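Local coordinates for CELL WALL surface anchor family protein (Streptococcus pneumoniae, PDB 2WW8) that serves as the adhesin (RrgA) of the pneumococcal pilus, recognising host cells, probably to attach the bacterium to them, at residues Lys792-Asn804 and Asn815-Glu827. Residues are numbered along the deposited sequence; the frame is centred on the assembly and turned at random.
Sequences KNLSDGKYRLFEN and NKPIVAFQIVNGE
Tyr799 lays its CB over one face of the Phe821 ring, 3.8 Å from the ring centroid, a CH-pi contact. The two ring planes are nearly parallel (7°) but slid so far apart that they barely overlap. Phe821 has CG between its backbone N and carbonyl carbon (chi1 60°), which folds the ring back under Tyr799; Leu794 CD1 meets the Phe821 edge. The Tyr799 hydroxyl donates to Ser795 O at 2.6 Å, tying down the ring's outer end, while CE1 lies against Ile823 CG1. On the other face of the sheet, Phe802 rests a ring face on Pro817 CA.

At the turn end, Gly826 N meets the syn lone pair of Asp796 OD1 (3.2 Å), while Asn825 N reaches OD2 (2.8 Å) from the syn side but well out of the carboxylate plane, holding the type I' turn Val824-Glu827. At the other end, Asn804 ND2 reaches Asn815 OD1 at 3.0 Å, almost straight (172°), while Asn804 OD1 bonds Ser757.

Reciprocal backbone bonds pair Tyr799 with Phe821 and Gly797 with Ile823. Leu801 O accepts from Ile818 N (2.8 Å) and, weakly, Val819 N, the signature of a classic bulge. Strands 755-761 and 827-833 flank this antiparallel hairpin; Ile738 and Phe740 pack on Phe821 and Val819, completing a prealbumin-like beta sandwich.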
ATOM      1  N   LYS A 792      13.543  72.851  28.044  1.00 20.97           N
ATOM      2  CA  LYS A 792      13.587  71.540  27.383  1.00 21.53           C
ATOM      3  C   LYS A 792      12.592  70.617  28.094  1.00 21.02           C
ATOM      4  O   LYS A 792      12.049  71.002  29.135  1.00 20.33           O
ATOM      5  CB  LYS A 792      15.023  70.991  27.361  1.00 21.38           C
ATOM      6  CG  LYS A 792      15.483  70.435  28.697  1.00 23.66           C
ATOM      7  CD  LYS A 792      16.995  70.594  28.893  1.00 28.28           C
ATOM      8  CE  LYS A 792      17.434  69.852  30.161  1.00 30.17           C
ATOM      9  NZ  LYS A 792      18.041  68.517  29.790  1.00 32.48           N
ATOM     10  N   ASN A 793      12.342  69.435  27.528  1.00 20.72           N
ATOM     11  CA  ASN A 793      11.375  68.470  28.079  1.00 20.23           C
ATOM     12  C   ASN A 793       9.957  69.038  28.203  1.00 18.87           C
ATOM     13  O   ASN A 793       9.247  68.776  29.175  1.00 16.02           O
ATOM     14  CB  ASN A 793      11.832  67.889  29.426  1.00 20.87           C
ATOM     15  CG  ASN A 793      13.279  67.423  29.411  1.00 23.56           C
ATOM     16  OD1 ASN A 793      13.729  66.723  28.498  1.00 20.50           O
ATOM     17  ND2 ASN A 793      14.023  67.824  30.439  1.00 27.06           N
ATOM     18  N   LEU A 794       9.568  69.836  27.209  1.00 18.46           N
ATOM     19  CA  LEU A 794       8.279  70.517  27.229  1.00 18.56           C
ATOM     20  C   LEU A 794       7.176  69.698  26.556  1.00 18.43           C
ATOM     21  O   LEU A 794       7.337  69.288  25.411  1.00 18.03           O
ATOM     22  CB  LEU A 794       8.396  71.881  26.550  1.00 17.93           C
ATOM     23  CG  LEU A 794       9.305  72.986  27.101  1.00 17.52           C
ATOM     24  CD1 LEU A 794       9.093  74.186  26.189  1.00 13.73           C
ATOM     25  CD2 LEU A 794       9.017  73.354  28.571  1.00 15.40           C
ATOM     26  N   SER A 795       6.069  69.493  27.270  1.00 18.90           N
ATOM     27  CA  SER A 795       4.871  68.818  26.754  1.00 20.38           C
ATOM     28  C   SER A 795       4.164  69.636  25.678  1.00 20.70           C
ATOM     29  O   SER A 795       4.350  70.862  25.575  1.00 19.61           O
ATOM     30  CB  SER A 795       3.847  68.602  27.869  1.00 20.06           C
ATOM     31  OG  SER A 795       4.513  68.363  29.097  1.00 23.52           O
ATOM     32  N   ASP A 796       3.311  68.958  24.910  1.00 20.26           N
ATOM     33  CA  ASP A 796       2.503  69.658  23.913  1.00 20.52           C
ATOM     34  C   ASP A 796       1.548  70.694  24.510  1.00 20.73           C
ATOM     35  O   ASP A 796       1.068  70.519  25.636  1.00 19.95           O
ATOM     36  CB  ASP A 796       1.769  68.656  23.028  1.00 20.36           C
ATOM     37  CG  ASP A 796       2.671  68.074  21.952  1.00 20.53           C
ATOM     38  OD1 ASP A 796       3.918  68.101  22.114  1.00 17.82           O
ATOM     39  OD2 ASP A 796       2.103  67.601  20.939  1.00 22.16           O
ATOM     40  N   GLY A 797       1.302  71.775  23.768  1.00 20.73           N
ATOM     41  CA  GLY A 797       0.313  72.778  24.168  1.00 20.57           C
ATOM     42  C   GLY A 797       0.809  74.199  23.969  1.00 21.05           C
ATOM     43  O   GLY A 797       1.827  74.412  23.306  1.00 20.40           O
ATOM     44  N   LYS A 798       0.068  75.147  24.537  1.00 20.04           N
ATOM     45  CA  LYS A 798       0.353  76.576  24.423  1.00 20.17           C
ATOM     46  C   LYS A 798       1.124  77.144  25.630  1.00 19.72           C
ATOM     47  O   LYS A 798       0.830  76.801  26.783  1.00 18.97           O
ATOM     48  CB  LYS A 798      -0.946  77.342  24.186  1.00 20.76           C
ATOM     49  CG  LYS A 798      -1.801  76.870  23.018  1.00 20.92           C
ATOM     50  CD  LYS A 798      -2.719  78.002  22.581  1.00 23.10           C
ATOM     51  CE  LYS A 798      -3.959  77.507  21.859  1.00 25.67           C
ATOM     52  NZ  LYS A 798      -3.538  77.055  20.514  1.00 26.97           N
ATOM     53  N   TYR A 799       2.116  77.995  25.338  1.00 19.62           N
ATOM     54  CA  TYR A 799       3.045  78.583  26.305  1.00 18.98           C
ATOM     55  C   TYR A 799       3.132  80.096  26.121  1.00 18.65           C
ATOM     56  O   TYR A 799       2.971  80.614  24.996  1.00 17.18           O
ATOM     57  CB  TYR A 799       4.459  78.009  26.182  1.00 18.57           C
ATOM     58  CG  TYR A 799       4.570  76.549  26.580  1.00 22.92           C
ATOM     59  CD1 TYR A 799       4.169  75.554  25.700  1.00 21.60           C
ATOM     60  CD2 TYR A 799       5.064  76.161  27.837  1.00 23.50           C
ATOM     61  CE1 TYR A 799       4.248  74.205  26.056  1.00 25.36           C
ATOM     62  CE2 TYR A 799       5.155  74.819  28.196  1.00 22.39           C
ATOM     63  CZ  TYR A 799       4.748  73.844  27.292  1.00 24.62           C
ATOM     64  OH  TYR A 799       4.812  72.491  27.573  1.00 25.49           O
ATOM     65  N   ARG A 800       3.387  80.768  27.248  1.00 18.53           N
ATOM     66  CA  ARG A 800       3.583  82.225  27.339  1.00 19.31           C
ATOM     67  C   ARG A 800       4.760  82.492  28.273  1.00 19.17           C
ATOM     68  O   ARG A 800       4.701  82.106  29.449  1.00 19.06           O
ATOM     69  CB  ARG A 800       2.349  82.949  27.898  1.00 19.13           C
ATOM     70  CG  ARG A 800       1.216  83.123  26.909  1.00 21.13           C
ATOM     71  CD  ARG A 800      -0.027  83.731  27.559  1.00 22.54           C
ATOM     72  NE  ARG A 800      -1.105  83.856  26.577  1.00 25.82           N
ATOM     73  CZ  ARG A 800      -2.311  84.381  26.809  1.00 29.30           C
ATOM     74  NH1 ARG A 800      -2.639  84.876  27.998  1.00 27.22           N
ATOM     75  NH2 ARG A 800      -3.219  84.422  25.838  1.00 30.04           N
ATOM     76  N   LEU A 801       5.810  83.119  27.742  1.00 18.16           N
ATOM     77  CA  LEU A 801       6.982  83.461  28.551  1.00 19.07           C
ATOM     78  C   LEU A 801       6.798  84.896  29.092  1.00 19.00           C
ATOM     79  O   LEU A 801       6.488  85.826  28.333  1.00 20.40           O
ATOM     80  CB  LEU A 801       8.282  83.289  27.758  1.00 18.09           C
ATOM     81  CG  LEU A 801       9.538  83.831  28.450  1.00 16.61           C
ATOM     82  CD1 LEU A 801      10.112  82.940  29.542  1.00 16.32           C
ATOM     83  CD2 LEU A 801      10.568  84.020  27.379  1.00 16.95           C
ATOM     84  N   PHE A 802       6.930  85.060  30.407  1.00 18.54           N
ATOM     85  CA  PHE A 802       6.743  86.367  31.036  1.00 19.05           C
ATOM     86  C   PHE A 802       8.092  86.820  31.542  1.00 18.20           C
ATOM     87  O   PHE A 802       8.844  86.006  32.107  1.00 17.56           O
ATOM     88  CB  PHE A 802       5.781  86.320  32.242  1.00 19.91           C
ATOM     89  CG  PHE A 802       4.323  86.251  31.882  1.00 20.52           C
ATOM     90  CD1 PHE A 802       3.777  85.098  31.300  1.00 21.78           C
ATOM     91  CD2 PHE A 802       3.480  87.320  32.143  1.00 21.45           C
ATOM     92  CE1 PHE A 802       2.398  85.011  30.958  1.00 21.33           C
ATOM     93  CE2 PHE A 802       2.087  87.254  31.816  1.00 25.17           C
ATOM     94  CZ  PHE A 802       1.539  86.098  31.208  1.00 20.96           C
ATOM     95  N   GLU A 803       8.363  88.117  31.352  1.00 17.78           N
ATOM     96  CA  GLU A 803       9.484  88.762  32.045  1.00 17.40           C
ATOM     97  C   GLU A 803       9.075  89.216  33.439  1.00 17.18           C
ATOM     98  O   GLU A 803       8.229  90.107  33.589  1.00 18.42           O
ATOM     99  CB  GLU A 803      10.033  89.954  31.247  1.00 17.35           C
ATOM    100  CG  GLU A 803      11.162  90.731  31.920  1.00 15.61           C
ATOM    101  CD  GLU A 803      12.086  91.399  30.919  1.00 20.78           C
ATOM    102  OE1 GLU A 803      11.843  91.306  29.688  1.00 25.40           O
ATOM    103  OE2 GLU A 803      13.071  92.015  31.373  1.00 19.85           O
ATOM    104  N   ASN A 804       9.653  88.638  34.486  1.00 17.00           N
ATOM    105  CA  ASN A 804       9.189  89.090  35.814  1.00 17.00           C
ATOM    106  C   ASN A 804       9.896  90.399  36.165  1.00 17.32           C
ATOM    107  O   ASN A 804       9.257  91.323  36.681  1.00 16.31           O
ATOM    108  CB  ASN A 804       9.384  88.035  36.911  1.00 16.51           C
ATOM    109  CG  ASN A 804       8.681  86.719  36.583  1.00 19.57           C
ATOM    110  OD1 ASN A 804       9.321  85.710  36.274  1.00 22.79           O
ATOM    111  ND2 ASN A 804       7.348  86.730  36.639  1.00 20.64           N
ATOM    112  N   ASN A 815       6.568  91.822  35.414  1.00 17.38           N
ATOM    113  CA  ASN A 815       5.578  90.775  35.074  1.00 17.95           C
ATOM    114  C   ASN A 815       4.798  91.058  33.801  1.00 17.04           C
ATOM    115  O   ASN A 815       3.599  91.315  33.867  1.00 17.06           O
ATOM    116  CB  ASN A 815       4.589  90.531  36.222  1.00 18.53           C
ATOM    117  CG  ASN A 815       5.299  90.237  37.515  1.00 19.05           C
ATOM    118  OD1 ASN A 815       6.066  89.275  37.621  1.00 20.90           O
ATOM    119  ND2 ASN A 815       5.091  91.102  38.498  1.00 18.42           N
ATOM    120  N   LYS A 816       5.490  91.069  32.663  1.00 16.58           N
ATOM    121  CA  LYS A 816       4.846  91.373  31.386  1.00 16.90           C
ATOM    122  C   LYS A 816       4.923  90.139  30.452  1.00 16.91           C
ATOM    123  O   LYS A 816       5.968  89.498  30.405  1.00 17.93           O
ATOM    124  CB  LYS A 816       5.478  92.620  30.715  1.00 16.36           C
ATOM    125  CG  LYS A 816       5.325  93.990  31.430  1.00 15.93           C
ATOM    126  CD  LYS A 816       3.861  94.464  31.563  1.00 17.69           C
ATOM    127  CE  LYS A 816       3.764  95.706  32.479  1.00 17.88           C
ATOM    128  NZ  LYS A 816       2.605  95.569  33.390  1.00 22.44           N
ATOM    129  N   PRO A 817       3.845  89.820  29.691  1.00 17.02           N
ATOM    130  CA  PRO A 817       3.945  88.779  28.662  1.00 16.77           C
ATOM    131  C   PRO A 817       4.939  89.197  27.554  1.00 16.49           C
ATOM    132  O   PRO A 817       4.915  90.341  27.101  1.00 15.58           O
ATOM    133  CB  PRO A 817       2.524  88.724  28.070  1.00 17.19           C
ATOM    134  CG  PRO A 817       1.932  90.091  28.326  1.00 18.41           C
ATOM    135  CD  PRO A 817       2.598  90.614  29.585  1.00 17.47           C
ATOM    136  N   ILE A 818       5.824  88.301  27.139  1.00 14.85           N
ATOM    137  CA  ILE A 818       6.795  88.615  26.079  1.00 15.67           C
ATOM    138  C   ILE A 818       6.568  87.794  24.795  1.00 16.21           C
ATOM    139  O   ILE A 818       6.331  88.356  23.718  1.00 15.48           O
ATOM    140  CB  ILE A 818       8.256  88.454  26.557  1.00 15.18           C
ATOM    141  CG1 ILE A 818       8.461  89.167  27.900  1.00 15.62           C
ATOM    142  CG2 ILE A 818       9.255  88.987  25.490  1.00 15.91           C
ATOM    143  CD1 ILE A 818       8.250  90.670  27.782  1.00 12.61           C
ATOM    144  N   VAL A 819       6.600  86.469  24.929  1.00 14.96           N
ATOM    145  CA  VAL A 819       6.527  85.592  23.766  1.00 16.00           C
ATOM    146  C   VAL A 819       5.471  84.513  23.985  1.00 16.93           C
ATOM    147  O   VAL A 819       5.330  83.981  25.103  1.00 16.41           O
ATOM    148  CB  VAL A 819       7.849  84.818  23.511  1.00 16.56           C
ATOM    149  CG1 VAL A 819       7.776  84.076  22.158  1.00 16.36           C
ATOM    150  CG2 VAL A 819       9.066  85.728  23.531  1.00 15.68           C
ATOM    151  N   ALA A 820       4.757  84.214  22.898  1.00 17.00           N
ATOM    152  CA  ALA A 820       3.853  83.064  22.807  1.00 18.45           C
ATOM    153  C   ALA A 820       4.423  82.055  21.825  1.00 18.36           C
ATOM    154  O   ALA A 820       5.047  82.423  20.819  1.00 17.62           O
ATOM    155  CB  ALA A 820       2.458  83.475  22.341  1.00 17.35           C
ATOM    156  N   PHE A 821       4.201  80.779  22.119  1.00 18.09           N
ATOM    157  CA  PHE A 821       4.534  79.743  21.129  1.00 19.10           C
ATOM    158  C   PHE A 821       3.767  78.482  21.504  1.00 19.81           C
ATOM    159  O   PHE A 821       3.182  78.437  22.586  1.00 20.12           O
ATOM    160  CB  PHE A 821       6.040  79.457  21.069  1.00 17.68           C
ATOM    161  CG  PHE A 821       6.635  78.971  22.375  1.00 18.65           C
ATOM    162  CD1 PHE A 821       7.206  79.869  23.275  1.00 15.49           C
ATOM    163  CD2 PHE A 821       6.619  77.616  22.718  1.00 16.74           C
ATOM    164  CE1 PHE A 821       7.763  79.418  24.484  1.00 14.47           C
ATOM    165  CE2 PHE A 821       7.167  77.159  23.908  1.00 13.21           C
ATOM    166  CZ  PHE A 821       7.750  78.051  24.790  1.00 17.42           C
ATOM    167  N   GLN A 822       3.792  77.492  20.611  1.00 20.88           N
ATOM    168  CA  GLN A 822       3.172  76.187  20.792  1.00 21.66           C
ATOM    169  C   GLN A 822       4.185  75.064  20.588  1.00 21.90           C
ATOM    170  O   GLN A 822       5.095  75.164  19.757  1.00 22.20           O
ATOM    171  CB  GLN A 822       2.085  76.004  19.734  1.00 22.70           C
ATOM    172  CG  GLN A 822       0.704  76.325  20.208  1.00 25.66           C
ATOM    173  CD  GLN A 822      -0.336  75.606  19.362  1.00 29.04           C
ATOM    174  OE1 GLN A 822      -0.949  74.624  19.787  1.00 28.94           O
ATOM    175  NE2 GLN A 822      -0.520  76.089  18.142  1.00 31.23           N
ATOM    176  N   ILE A 823       4.024  73.981  21.344  1.00 21.65           N
ATOM    177  CA  ILE A 823       4.755  72.739  21.087  1.00 21.40           C
ATOM    178  C   ILE A 823       3.699  71.748  20.542  1.00 21.62           C
ATOM    179  O   ILE A 823       2.667  71.496  21.185  1.00 21.20           O
ATOM    180  CB  ILE A 823       5.508  72.192  22.359  1.00 22.11           C
ATOM    181  CG1 ILE A 823       6.460  73.207  23.026  1.00 20.22           C
ATOM    182  CG2 ILE A 823       6.280  70.919  22.033  1.00 20.98           C
ATOM    183  CD1 ILE A 823       7.706  73.589  22.240  1.00 17.09           C
ATOM    184  N   VAL A 824       3.936  71.234  19.337  1.00 21.33           N
ATOM    185  CA  VAL A 824       3.053  70.258  18.689  1.00 21.66           C
ATOM    186  C   VAL A 824       3.910  69.128  18.133  1.00 21.27           C
ATOM    187  O   VAL A 824       4.863  69.379  17.374  1.00 20.70           O
ATOM    188  CB  VAL A 824       2.200  70.869  17.550  1.00 22.55           C
ATOM    189  CG1 VAL A 824       2.908  70.754  16.196  1.00 25.32           C
ATOM    190  CG2 VAL A 824       0.860  70.156  17.427  1.00 20.72           C
ATOM    191  N   ASN A 825       3.562  67.896  18.516  1.00 21.15           N
ATOM    192  CA  ASN A 825       4.355  66.708  18.193  1.00 20.23           C
ATOM    193  C   ASN A 825       5.818  66.928  18.570  1.00 20.70           C
ATOM    194  O   ASN A 825       6.716  66.635  17.782  1.00 20.60           O
ATOM    195  CB  ASN A 825       4.207  66.376  16.712  1.00 19.71           C
ATOM    196  CG  ASN A 825       2.754  66.132  16.314  1.00 19.19           C
ATOM    197  OD1 ASN A 825       1.975  65.514  17.045  1.00 13.56           O
ATOM    198  ND2 ASN A 825       2.384  66.617  15.136  1.00 19.62           N
ATOM    199  N   GLY A 826       6.021  67.490  19.768  1.00 21.19           N
ATOM    200  CA  GLY A 826       7.329  67.879  20.310  1.00 21.48           C
ATOM    201  C   GLY A 826       8.135  68.922  19.548  1.00 21.94           C
ATOM    202  O   GLY A 826       9.337  69.062  19.763  1.00 22.06           O
ATOM    203  N   GLU A 827       7.487  69.648  18.644  1.00 22.43           N
ATOM    204  CA  GLU A 827       8.147  70.754  17.958  1.00 23.60           C
ATOM    205  C   GLU A 827       7.599  72.135  18.318  1.00 22.26           C
ATOM    206  O   GLU A 827       6.407  72.325  18.568  1.00 21.68           O
ATOM    207  CB  GLU A 827       8.138  70.534  16.449  1.00 24.41           C
ATOM    208  CG  GLU A 827       8.988  69.349  16.009  1.00 28.65           C
ATOM    209  CD  GLU A 827       8.917  69.167  14.507  1.00 36.05           C
ATOM    210  OE1 GLU A 827       9.298  70.110  13.776  1.00 39.74           O
ATOM    211  OE2 GLU A 827       8.465  68.095  14.051  1.00 39.24           O
TER